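Local coordinates for protein DNA endonuclease I-CeuI (Chlamydomonas eugametos, PDB 2EX5) that cleaves DNA at a degenerate site of 17-19 base pairs as a magnesium-dependent LAGLIDADG homodimer, so that its group I intron can spread by homing, at residues S64-T69 with E84-R89; T88-G93 with S115-V120; L160-N165 with N176-I181. The protein carries 1 engineered substitution. All coordinates share one frame; numbering follows the deposited sequence.

Contact 1. Residues S64-T69 with E84-R89. Engineered in segment 84-89: Arg89 (natural residue Gln). With nucleotides of chain B.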
loop_
_atom_site.group_PDB
_atom_site.type_symbol
_atom_site.label_atom_id
_atom_site.label_comp_id
_atom_site.label_asym_id
_atom_site.label_seq_id
_atom_site.Cartn_x
_atom_site.Cartn_y
_atom_site.Cartn_z
ATOM N N SER C 64 0.063 -4.684 8.555
ATOM C CA SER C 64 1.181 -5.453 8.913
ATOM C C SER C 64 0.706 -6.231 10.059
ATOM O O SER C 64 0.127 -5.679 10.961
ATOM C CB SER C 64 2.330 -4.564 9.340
ATOM O OG SER C 64 3.349 -5.438 9.800
ATOM N N LEU C 65 0.927 -7.539 10.012
ATOM C CA LEU C 65 0.763 -8.387 11.144
ATOM C C LEU C 65 2.159 -8.772 11.598
ATOM O O LEU C 65 2.922 -9.457 10.833
ATOM C CB LEU C 65 -0.004 -9.681 10.701
ATOM C CG LEU C 65 -1.521 -9.528 10.429
ATOM C CD1 LEU C 65 -1.995 -10.742 9.625
ATOM C CD2 LEU C 65 -2.301 -9.430 11.703
ATOM N N ASN C 66 2.533 -8.424 12.838
ATOM C CA ASN C 66 3.949 -8.631 13.148
ATOM C C ASN C 66 4.167 -9.152 14.545
ATOM O O ASN C 66 3.253 -9.107 15.380
ATOM C CB ASN C 66 4.745 -7.375 12.808
ATOM C CG ASN C 66 4.241 -6.135 13.598
ATOM O OD1 ASN C 66 3.695 -5.170 12.990
ATOM N ND2 ASN C 66 4.462 -6.156 14.903
ATOM N N ILE C 67 5.325 -9.730 14.797
ATOM C CA ILE C 67 5.601 -10.326 16.067
ATOM C C ILE C 67 6.927 -9.838 16.488
ATOM O O ILE C 67 7.977 -10.031 15.788
ATOM C CB ILE C 67 5.587 -11.962 15.977
ATOM C CG1 ILE C 67 4.163 -12.493 15.659
ATOM C CG2 ILE C 67 6.099 -12.617 17.362
ATOM C CD1 ILE C 67 4.163 -13.821 14.972
ATOM N N SER C 68 6.943 -9.243 17.659
ATOM C CA SER C 68 8.161 -8.757 18.218
ATOM C C SER C 68 8.675 -9.586 19.417
ATOM O O SER C 68 7.873 -10.136 20.191
ATOM C CB SER C 68 7.938 -7.289 18.516
ATOM O OG SER C 68 8.991 -6.904 19.355
ATOM N N THR C 69 10.011 -9.730 19.563
ATOM C CA THR C 69 10.551 -10.499 20.646
ATOM C C THR C 69 11.564 -9.666 21.347
ATOM O O THR C 69 12.562 -9.278 20.755
ATOM C CB THR C 69 11.142 -11.862 20.205
ATOM O OG1 THR C 69 10.085 -12.686 19.771
ATOM C CG2 THR C 69 11.819 -12.617 21.403
ATOM N N GLU C 84 1.138 -7.906 17.039
ATOM C CA GLU C 84 0.526 -6.600 16.829
ATOM C C GLU C 84 -0.005 -6.616 15.400
ATOM O O GLU C 84 0.640 -7.125 14.526
ATOM C CB GLU C 84 1.552 -5.496 16.999
ATOM C CG GLU C 84 0.979 -4.040 16.671
ATOM C CD GLU C 84 1.905 -2.965 17.111
ATOM O OE1 GLU C 84 2.373 -2.229 16.241
ATOM O OE2 GLU C 84 2.254 -2.868 18.341
ATOM N N PHE C 85 -1.192 -6.050 15.173
ATOM C CA PHE C 85 -1.653 -5.633 13.833
ATOM C C PHE C 85 -1.564 -4.123 13.685
ATOM O O PHE C 85 -1.980 -3.451 14.581
ATOM C CB PHE C 85 -3.083 -6.075 13.747
ATOM C CG PHE C 85 -3.851 -5.477 12.573
ATOM C CD1 PHE C 85 -4.726 -4.392 12.759
ATOM C CD2 PHE C 85 -3.717 -6.006 11.334
ATOM C CE1 PHE C 85 -5.420 -3.838 11.655
ATOM C CE2 PHE C 85 -4.386 -5.444 10.233
ATOM C CZ PHE C 85 -5.268 -4.367 10.428
ATOM N N ASN C 86 -1.125 -3.539 12.565
ATOM C CA ASN C 86 -1.222 -2.073 12.472
ATOM C C ASN C 86 -1.414 -1.747 11.069
ATOM O O ASN C 86 -1.096 -2.596 10.221
ATOM C CB ASN C 86 -0.007 -1.230 13.006
ATOM C CG ASN C 86 1.323 -1.465 12.262
ATOM O OD1 ASN C 86 2.288 -1.803 12.884
ATOM N ND2 ASN C 86 1.374 -1.281 10.969
ATOM N N VAL C 87 -1.844 -0.496 10.830
ATOM C CA VAL C 87 -2.058 0.068 9.475
ATOM C C VAL C 87 -1.729 1.524 9.523
ATOM O O VAL C 87 -2.338 2.243 10.282
ATOM C CB VAL C 87 -3.550 -0.013 9.011
ATOM C CG1 VAL C 87 -3.664 -0.060 7.327
ATOM C CG2 VAL C 87 -4.122 -1.190 9.549
ATOM N N THR C 88 -0.944 1.973 8.553
ATOM C CA THR C 88 -0.288 3.234 8.504
ATOM C C THR C 88 -0.772 3.933 7.270
ATOM O O THR C 88 -1.044 3.339 6.238
ATOM C CB THR C 88 1.228 2.999 8.438
ATOM O OG1 THR C 88 1.520 2.109 9.516
ATOM C CG2 THR C 88 2.039 4.292 8.528
ATOM N N ARG C 89 -1.023 5.224 7.438
ATOM C CA ARG C 89 -1.466 6.028 6.296
ATOM C C ARG C 89 -1.262 7.481 6.656
ATOM O O ARG C 89 -1.546 7.879 7.744
ATOM C CB ARG C 89 -2.947 5.751 6.062
ATOM C CG ARG C 89 -3.592 6.184 4.769
ATOM C CD ARG C 89 -3.009 5.714 3.381
ATOM N NE ARG C 89 -3.716 6.471 2.357
ATOM C CZ ARG C 89 -3.311 7.624 1.781
ATOM N NH1 ARG C 89 -2.110 8.111 1.990
ATOM N NH2 ARG C 89 -4.105 8.257 0.888
ATOM P P DA B 17 5.466 -5.490 6.626
ATOM O OP1 DA B 17 6.138 -6.383 5.670
ATOM O OP2 DA B 17 4.151 -5.868 7.231
ATOM O "O5'" DA B 17 6.381 -5.217 7.932
ATOM C "C5'" DA B 17 7.847 -4.898 7.780
ATOM C "C4'" DA B 17 8.459 -4.798 9.177
ATOM O "O4'" DA B 17 7.992 -3.502 9.704
ATOM C "C3'" DA B 17 7.927 -5.810 10.149
ATOM O "O3'" DA B 17 9.040 -6.381 10.775
ATOM C "C2'" DA B 17 7.066 -4.926 11.137
ATOM C "C1'" DA B 17 7.732 -3.574 11.051
ATOM N N9 DA B 17 7.018 -2.376 11.592
ATOM C C8 DA B 17 5.639 -2.085 11.663
ATOM N N7 DA B 17 5.388 -0.934 12.212
ATOM C C5 DA B 17 6.657 -0.423 12.586
ATOM C C6 DA B 17 7.116 0.758 13.249
ATOM N N6 DA B 17 6.349 1.739 13.744
ATOM N N1 DA B 17 8.459 0.922 13.417
ATOM C C2 DA B 17 9.310 -0.042 12.972
ATOM N N3 DA B 17 9.020 -1.187 12.298
ATOM C C4 DA B 17 7.658 -1.313 12.167
ATOM P P DC B 18 9.019 -7.671 11.704
ATOM O OP1 DC B 18 10.401 -8.173 11.758
ATOM O OP2 DC B 18 7.977 -8.531 11.134
ATOM O "O5'" DC B 18 8.421 -7.387 13.152
ATOM C "C5'" DC B 18 9.045 -7.092 14.451
ATOM C "C4'" DC B 18 9.918 -5.833 14.450
ATOM O "O4'" DC B 18 9.132 -4.694 14.051
ATOM C "C3'" DC B 18 10.461 -5.412 15.810
ATOM O "O3'" DC B 18 11.719 -6.059 15.994
ATOM C "C2'" DC B 18 10.588 -3.868 15.783
ATOM C "C1'" DC B 18 9.461 -3.550 14.822
ATOM N N1 DC B 18 8.105 -2.910 15.296
ATOM C C2 DC B 18 8.202 -1.631 15.805
ATOM O O2 DC B 18 9.355 -1.266 15.900
ATOM N N3 DC B 18 7.088 -0.893 16.190
ATOM C C4 DC B 18 5.897 -1.451 16.003
ATOM N N4 DC B 18 4.860 -0.710 16.407
ATOM C C5 DC B 18 5.739 -2.782 15.492
ATOM C C6 DC B 18 6.870 -3.507 15.148
ATOM P P DC B 19 12.241 -6.419 17.456
ATOM O OP1 DC B 19 13.618 -6.943 17.198
ATOM O OP2 DC B 19 11.321 -7.491 18.006
ATOM O "O5'" DC B 19 12.287 -5.157 18.371
ATOM C "C5'" DC B 19 13.002 -4.017 17.950
ATOM C "C4'" DC B 19 13.102 -3.098 19.171
ATOM O "O4'" DC B 19 11.888 -2.293 19.207
ATOM C "C3'" DC B 19 13.129 -3.804 20.509
ATOM O "O3'" DC B 19 14.213 -3.144 21.197
ATOM C "C2'" DC B 19 11.721 -3.555 21.132
ATOM C "C1'" DC B 19 11.234 -2.268 20.436
ATOM N N1 DC B 19 9.723 -2.199 20.061
ATOM C C2 DC B 19 8.995 -1.123 20.498
ATOM O O2 DC B 19 9.565 -0.275 21.231
ATOM N N3 DC B 19 7.655 -1.069 20.209
ATOM C C4 DC B 19 7.022 -1.998 19.522
ATOM N N4 DC B 19 5.708 -1.797 19.280
ATOM C C5 DC B 19 7.753 -3.110 19.042
ATOM C C6 DC B 19 9.067 -3.166 19.350
#

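Contact 2. Residues T88-G93 with S115-V120. Engineered in segment 88-93: Arg89 (natural residue Gln). With nucleotides of chain B.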
loop_
_atom_site.group_PDB
_atom_site.type_symbol
_atom_site.label_atom_id
_atom_site.label_comp_id
_atom_site.label_asym_id
_atom_site.label_seq_id
_atom_site.Cartn_x
_atom_site.Cartn_y
_atom_site.Cartn_z
ATOM N N THR C 88 -0.944 1.973 8.553
ATOM C CA THR C 88 -0.288 3.234 8.504
ATOM C C THR C 88 -0.772 3.933 7.270
ATOM O O THR C 88 -1.044 3.339 6.238
ATOM C CB THR C 88 1.228 2.999 8.438
ATOM O OG1 THR C 88 1.520 2.109 9.516
ATOM C CG2 THR C 88 2.039 4.292 8.528
ATOM N N ARG C 89 -1.023 5.224 7.438
ATOM C CA ARG C 89 -1.466 6.028 6.296
ATOM C C ARG C 89 -1.262 7.481 6.656
ATOM O O ARG C 89 -1.546 7.879 7.744
ATOM C CB ARG C 89 -2.947 5.751 6.062
ATOM C CG ARG C 89 -3.592 6.184 4.769
ATOM C CD ARG C 89 -3.009 5.714 3.381
ATOM N NE ARG C 89 -3.716 6.471 2.357
ATOM C CZ ARG C 89 -3.311 7.624 1.781
ATOM N NH1 ARG C 89 -2.110 8.111 1.990
ATOM N NH2 ARG C 89 -4.105 8.257 0.888
ATOM N N HIS C 90 -0.779 8.266 5.722
ATOM C CA HIS C 90 -0.813 9.704 5.849
ATOM C C HIS C 90 -2.224 10.176 6.193
ATOM O O HIS C 90 -3.240 9.647 5.666
ATOM C CB HIS C 90 -0.364 10.289 4.528
ATOM C CG HIS C 90 -0.332 11.781 4.504
ATOM N ND1 HIS C 90 0.843 12.505 4.524
ATOM C CD2 HIS C 90 -1.331 12.692 4.518
ATOM C CE1 HIS C 90 0.571 13.794 4.465
ATOM N NE2 HIS C 90 -0.742 13.929 4.477
ATOM N N VAL C 91 -2.294 11.152 7.088
ATOM C CA VAL C 91 -3.566 11.817 7.406
ATOM C C VAL C 91 -4.571 12.080 6.218
ATOM O O VAL C 91 -5.751 11.839 6.364
ATOM C CB VAL C 91 -3.359 13.096 8.194
ATOM C CG1 VAL C 91 -2.799 14.248 7.301
ATOM C CG2 VAL C 91 -4.741 13.479 8.788
ATOM N N ASN C 92 -4.129 12.531 5.047
ATOM C CA ASN C 92 -5.052 12.641 3.873
ATOM C C ASN C 92 -5.847 11.353 3.512
ATOM O O ASN C 92 -6.844 11.408 2.772
ATOM C CB ASN C 92 -4.373 13.117 2.571
ATOM C CG ASN C 92 -3.584 14.339 2.701
ATOM O OD1 ASN C 92 -3.661 15.050 3.715
ATOM N ND2 ASN C 92 -2.709 14.586 1.687
ATOM N N GLY C 93 -5.459 10.212 4.054
ATOM C CA GLY C 93 -6.211 8.985 3.865
ATOM C C GLY C 93 -6.831 8.338 5.080
ATOM O O GLY C 93 -7.248 7.164 5.015
ATOM N N SER C 115 6.821 11.782 12.414
ATOM C CA SER C 115 6.492 11.840 10.996
ATOM C C SER C 115 5.849 13.191 10.827
ATOM O O SER C 115 5.328 13.685 11.791
ATOM C CB SER C 115 5.538 10.693 10.578
ATOM O OG SER C 115 4.282 10.896 11.163
ATOM N N ASN C 116 5.897 13.738 9.616
ATOM C CA ASN C 116 5.139 14.939 9.221
ATOM C C ASN C 116 3.704 14.826 9.639
ATOM O O ASN C 116 3.261 15.606 10.442
ATOM C CB ASN C 116 5.339 15.318 7.745
ATOM C CG ASN C 116 6.794 15.751 7.478
ATOM O OD1 ASN C 116 7.566 15.935 8.423
ATOM N ND2 ASN C 116 7.174 15.880 6.220
ATOM N N ALA C 117 3.017 13.774 9.183
ATOM C CA ALA C 117 1.528 13.781 9.176
ATOM C C ALA C 117 0.941 12.361 8.986
ATOM O O ALA C 117 -0.295 12.154 8.665
ATOM C CB ALA C 117 0.996 14.829 8.173
ATOM N N THR C 118 1.790 11.365 9.309
ATOM C CA THR C 118 1.235 10.027 9.308
ATOM C C THR C 118 0.514 9.478 10.521
ATOM O O THR C 118 0.893 9.670 11.652
ATOM C CB THR C 118 2.126 8.911 8.703
ATOM O OG1 THR C 118 2.578 8.070 9.722
ATOM C CG2 THR C 118 3.229 9.383 7.874
ATOM N N LEU C 119 -0.458 8.652 10.276
ATOM C CA LEU C 119 -1.263 8.124 11.365
ATOM C C LEU C 119 -1.122 6.616 11.370
ATOM O O LEU C 119 -0.846 6.104 10.353
ATOM C CB LEU C 119 -2.730 8.514 11.023
ATOM C CG LEU C 119 -3.418 9.766 11.639
ATOM C CD1 LEU C 119 -2.482 10.964 12.194
ATOM C CD2 LEU C 119 -4.723 10.247 10.921
ATOM N N VAL C 120 -1.365 5.900 12.471
ATOM C CA VAL C 120 -1.202 4.472 12.544
ATOM C C VAL C 120 -2.407 4.039 13.269
ATOM O O VAL C 120 -2.747 4.635 14.272
ATOM C CB VAL C 120 0.071 4.014 13.313
ATOM C CG1 VAL C 120 0.164 2.486 13.361
ATOM C CG2 VAL C 120 1.238 4.489 12.599
ATOM P P DG B 15 1.334 6.456 3.001
ATOM O OP1 DG B 15 1.117 5.539 1.805
ATOM O OP2 DG B 15 0.294 7.449 3.372
ATOM O "O5'" DG B 15 1.372 5.323 4.158
ATOM C "C5'" DG B 15 2.392 4.547 4.706
ATOM C "C4'" DG B 15 3.155 3.629 3.789
ATOM O "O4'" DG B 15 4.411 4.171 4.192
ATOM C "C3'" DG B 15 3.107 2.132 4.179
ATOM O "O3'" DG B 15 3.594 1.492 3.045
ATOM C "C2'" DG B 15 3.949 2.126 5.398
ATOM C "C1'" DG B 15 4.988 3.165 4.954
ATOM N N9 DG B 15 5.788 3.840 5.951
ATOM C C8 DG B 15 5.424 4.926 6.724
ATOM N N7 DG B 15 6.342 5.313 7.535
ATOM C C5 DG B 15 7.417 4.434 7.237
ATOM C C6 DG B 15 8.678 4.410 7.782
ATOM O O6 DG B 15 9.042 5.212 8.601
ATOM N N1 DG B 15 9.559 3.445 7.318
ATOM C C2 DG B 15 9.172 2.562 6.358
ATOM N N2 DG B 15 10.145 1.741 5.989
ATOM N N3 DG B 15 7.955 2.544 5.759
ATOM C C4 DG B 15 7.119 3.522 6.269
#

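Contact 3. Residues L160-N165 with N176-I181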
loop_
_atom_site.group_PDB
_atom_site.type_symbol
_atom_site.label_atom_id
_atom_site.label_comp_id
_atom_site.label_asym_id
_atom_site.label_seq_id
_atom_site.Cartn_x
_atom_site.Cartn_y
_atom_site.Cartn_z
ATOM N N LEU C 160 -1.245 -17.057 18.267
ATOM C CA LEU C 160 -2.342 -16.633 19.134
ATOM C C LEU C 160 -2.912 -17.864 19.871
ATOM O O LEU C 160 -3.286 -17.747 21.054
ATOM C CB LEU C 160 -3.418 -15.846 18.344
ATOM C CG LEU C 160 -3.550 -14.293 18.156
ATOM C CD1 LEU C 160 -2.487 -13.419 18.575
ATOM C CD2 LEU C 160 -4.067 -13.859 16.788
ATOM N N GLU C 161 -2.937 -19.040 19.211
ATOM C CA GLU C 161 -3.560 -20.264 19.818
ATOM C C GLU C 161 -2.633 -20.844 20.821
ATOM O O GLU C 161 -3.074 -21.289 21.838
ATOM C CB GLU C 161 -3.968 -21.324 18.771
ATOM C CG GLU C 161 -4.835 -20.748 17.603
ATOM C CD GLU C 161 -5.345 -21.828 16.535
ATOM O OE1 GLU C 161 -5.230 -23.072 16.826
ATOM O OE2 GLU C 161 -5.883 -21.425 15.439
ATOM N N LEU C 162 -1.333 -20.875 20.528
ATOM C CA LEU C 162 -0.284 -21.176 21.515
ATOM C C LEU C 162 -0.404 -20.331 22.798
ATOM O O LEU C 162 -0.358 -20.860 23.887
ATOM C CB LEU C 162 1.123 -20.940 20.895
ATOM C CG LEU C 162 1.911 -22.021 20.104
ATOM C CD1 LEU C 162 1.890 -23.452 20.725
ATOM C CD2 LEU C 162 1.597 -22.072 18.622
ATOM N N PHE C 163 -0.536 -19.002 22.659
ATOM C CA PHE C 163 -0.656 -18.108 23.819
ATOM C C PHE C 163 -1.874 -18.400 24.633
ATOM O O PHE C 163 -1.786 -18.373 25.839
ATOM C CB PHE C 163 -0.694 -16.603 23.443
ATOM C CG PHE C 163 0.509 -16.125 22.703
ATOM C CD1 PHE C 163 1.800 -16.473 23.124
ATOM C CD2 PHE C 163 0.370 -15.305 21.623
ATOM C CE1 PHE C 163 2.929 -16.017 22.462
ATOM C CE2 PHE C 163 1.504 -14.852 20.977
ATOM C CZ PHE C 163 2.789 -15.224 21.381
ATOM N N ASN C 164 -3.005 -18.657 23.961
ATOM C CA ASN C 164 -4.220 -19.151 24.609
ATOM C C ASN C 164 -4.096 -20.414 25.466
ATOM O O ASN C 164 -4.735 -20.523 26.523
ATOM C CB ASN C 164 -5.226 -19.434 23.563
ATOM C CG ASN C 164 -5.948 -18.236 23.199
ATOM O OD1 ASN C 164 -6.526 -18.160 22.105
ATOM N ND2 ASN C 164 -5.814 -17.205 24.041
ATOM N N ASN C 165 -3.246 -21.340 24.999
ATOM C CA ASN C 165 -2.858 -22.550 25.739
ATOM C C ASN C 165 -1.631 -22.390 26.626
ATOM O O ASN C 165 -1.142 -23.360 27.221
ATOM C CB ASN C 165 -2.683 -23.712 24.756
ATOM C CG ASN C 165 -3.999 -24.053 24.089
ATOM O OD1 ASN C 165 -5.049 -24.137 24.753
ATOM N ND2 ASN C 165 -3.978 -24.198 22.781
ATOM N N ASN C 176 10.711 -24.182 21.576
ATOM C CA ASN C 176 10.578 -25.069 20.408
ATOM C C ASN C 176 9.472 -24.840 19.392
ATOM O O ASN C 176 9.705 -25.132 18.248
ATOM C CB ASN C 176 10.551 -26.517 20.843
ATOM C CG ASN C 176 11.854 -26.951 21.453
ATOM O OD1 ASN C 176 12.903 -26.931 20.812
ATOM N ND2 ASN C 176 11.791 -27.356 22.696
ATOM N N LYS C 177 8.286 -24.410 19.822
ATOM C CA LYS C 177 7.195 -23.955 18.961
ATOM C C LYS C 177 7.092 -22.383 18.796
ATOM O O LYS C 177 7.158 -21.894 17.695
ATOM C CB LYS C 177 5.880 -24.643 19.368
ATOM C CG LYS C 177 5.751 -26.128 18.757
ATOM C CD LYS C 177 4.593 -26.984 19.417
ATOM C CE LYS C 177 4.850 -28.549 19.487
ATOM N NZ LYS C 177 6.310 -29.019 19.369
ATOM N N ILE C 178 7.033 -21.595 19.867
ATOM C CA ILE C 178 6.854 -20.139 19.746
ATOM C C ILE C 178 7.950 -19.354 19.018
ATOM O O ILE C 178 7.691 -18.675 17.996
ATOM C CB ILE C 178 6.498 -19.514 21.106
ATOM C CG1 ILE C 178 5.145 -20.105 21.586
ATOM C CG2 ILE C 178 6.595 -17.957 21.060
ATOM C CD1 ILE C 178 4.632 -19.463 22.936
ATOM N N LEU C 179 9.180 -19.497 19.494
ATOM C CA LEU C 179 10.291 -18.723 18.965
ATOM C C LEU C 179 10.572 -19.010 17.484
ATOM O O LEU C 179 10.836 -18.066 16.681
ATOM C CB LEU C 179 11.539 -18.947 19.845
ATOM C CG LEU C 179 12.039 -17.903 20.840
ATOM C CD1 LEU C 179 11.099 -16.670 21.014
ATOM C CD2 LEU C 179 12.527 -18.470 22.192
ATOM N N PRO C 180 10.476 -20.300 17.077
ATOM C CA PRO C 180 10.656 -20.596 15.646
ATOM C C PRO C 180 9.623 -19.965 14.750
ATOM O O PRO C 180 9.943 -19.622 13.659
ATOM C CB PRO C 180 10.532 -22.143 15.576
ATOM C CG PRO C 180 10.945 -22.644 16.911
ATOM C CD PRO C 180 10.311 -21.560 17.866
ATOM N N ILE C 181 8.372 -19.849 15.158
ATOM C CA ILE C 181 7.419 -19.065 14.312
ATOM C C ILE C 181 7.814 -17.594 14.258
ATOM O O ILE C 181 7.809 -16.993 13.175
ATOM C CB ILE C 181 5.950 -19.146 14.867
ATOM C CG1 ILE C 181 5.391 -20.562 14.732
ATOM C CG2 ILE C 181 5.115 -18.158 14.153
ATOM C CD1 ILE C 181 4.326 -20.838 15.841
#

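Contact 1. Residues S64-T69 with E84-R89
Asn66 and Glu84 lie side by side on the DNA face of the sheet and point the same way, the amide and carboxylate planes turned 64° apart. Asn66 ND2 rests 3.6 Å from Glu84 CB, while the rest of the glutamate, extended beyond CG, runs on to the bases, where its OE1 accepts a straight bond from N4 of DC18 of chain B at 2.9 Å. Asn66 holds its CG between the backbone N and the carbonyl carbon (chi1 59°), which brings the amide beside C2' of the DA17 sugar and up to DC18 C6. With an alanine here the amide is lost, and a gap would probably open between Glu84 CB, the DA17 sugar and DC18 C6. Four backbone bonds, two for Ser64 with Asn86 and two for Asn66 with Glu84, mark the antiparallel hairpin of strands 63-71 and 79-90, part of the DNA-binding sheet of the LAGLIDADG fold. Between those pairs, Leu65 and Phe85 form a non-hydrogen-bonded pair on the other face: Leu65 CD2 meets the ring edge at Phe85 CD2, 3.7 Å away, beneath helix 126-141. Along the strand the phosphates are gripped by hydroxyls, Ser64 OG donating to OP2 of DA17 of chain B at 2.7 Å and Ser68 OG to OP2 of DC19 of chain B at 2.8 Å. The backbone N of Thr69 gives that DC19 oxygen a second bond.

Contact 2. Residues T88-G93 with S115-V120
Ala117 is where segment 115-120 first meets 88-93, its CB lying 3.9 Å from His90 CE1 and equally near Val91 CG1. Its carbonyl does more: Ala117 O accepts from Val91 N at 2.7 Å, with the donor tilted 22° from the carbonyl plane, and the same oxygen stands over the centre of the His90 imidazole face. Just ahead of it, Ser115 OG accepts from Thr118 N, an ST motif that ties the turn to the start of the strand. Thr118 then sits opposite His90 as a non-hydrogen-bonded pair with CA atoms 4.0 Å apart, yet their side chains diverge. Its OG1 faces the methyl of Thr88, and this buried hydroxyl has no polar partner in the model. Leu119 forms the hydrogen-bonded pair with Arg89. Leu119 O accepts a hydrogen bond from Arg89 N, whereas Leu119 N donates to Arg89 O from above the carbonyl plane, 35° out of it. The leucine side chain packs by CD2 against Val91 CG2 at 3.9 Å, under helices 29-40 and 94-104. Val120 closes the series beside Thr88, both side chains pointing the same way, with Val120 CG2 3.9 Å from Thr88 OG1. One phosphate oxygen, OP2 of DG15 of chain B, receives two bonds from strand 88-90: His90 N donates to it at 2.7 Å, and the engineered Arg89, bent at chi2 (56°), brings its guanidinium edge to it through NH1 at 2.9 Å. The pairing of strands 79-90 and 118-123 as antiparallel neighbours belongs to the DNA-binding beta-sheet of the LAGLIDADG homing endonucleases.

Contact 3. Residues L160-N165 with N176-I181
Leu162 points from helix 160-164 toward helix 176-181 and has the largest share of the contact; it and Ile178 are the nearest CA pair across the segments, at 7.4 Å. Its branches are shared among three partners. Leu162 CG lies 4.0 Å from Ile178 CG1, the two side chains sliding past each other in opposite directions. The CD2 methyl instead reaches Ile181 CD1 tip to tip at 4.1 Å, one turn farther along the second helix. Toward the solvent, the CD1 methyl grazes Lys177 CB, while the lysine chain beyond leads away.

Phe163 follows and approaches at a slant. With CG placed opposite its carbonyl carbon (chi1 -59°), the ring is swung so that CE1 comes 3.9 Å from Ile178 CD1, which meets the ring obliquely. Ile178 thus meets both, CG1 the leucine and CD1 the phenylalanine. Phe163 also stacks edge-to-face with His168 and packs on Arg126, both of which interact with DNA, so the aromatic ring joins this hydrophobic patch to residues at the nucleic acid. The side-chain contact between the segments is apolar; the axes approach to 10.7 Å and run roughly antiparallel, at 149°. The geometry is that of two consecutive helices, 147-164 and 171-185, folded back on each other as an antiparallel helical hairpin packed against strand 79-90.

Overall arrangement
Contacts 1 and 2 belong to one four-stranded antiparallel sheet and share strand 79-90: contact 1 pairs it with strand 63-71, contact 2 with strand 118-123. Their centres are about 15 Å apart, and they overlap at Thr88 and Arg89 and touch where Asn86 CB packs on Val120 CG1. Contact 3 comes later in the chain, in helices 147-164 and 171-185. It lies about 17 Å from contact 1, centre to centre, and meets it where Thr69 CG2 packs on Leu179 CD1; from contact 2 it is about 33 Å away between centres, across the chain's centre. The sheet thus offers a continuous DNA-facing surface, with helices 147-164 and 171-185 packing near its contact 1 part.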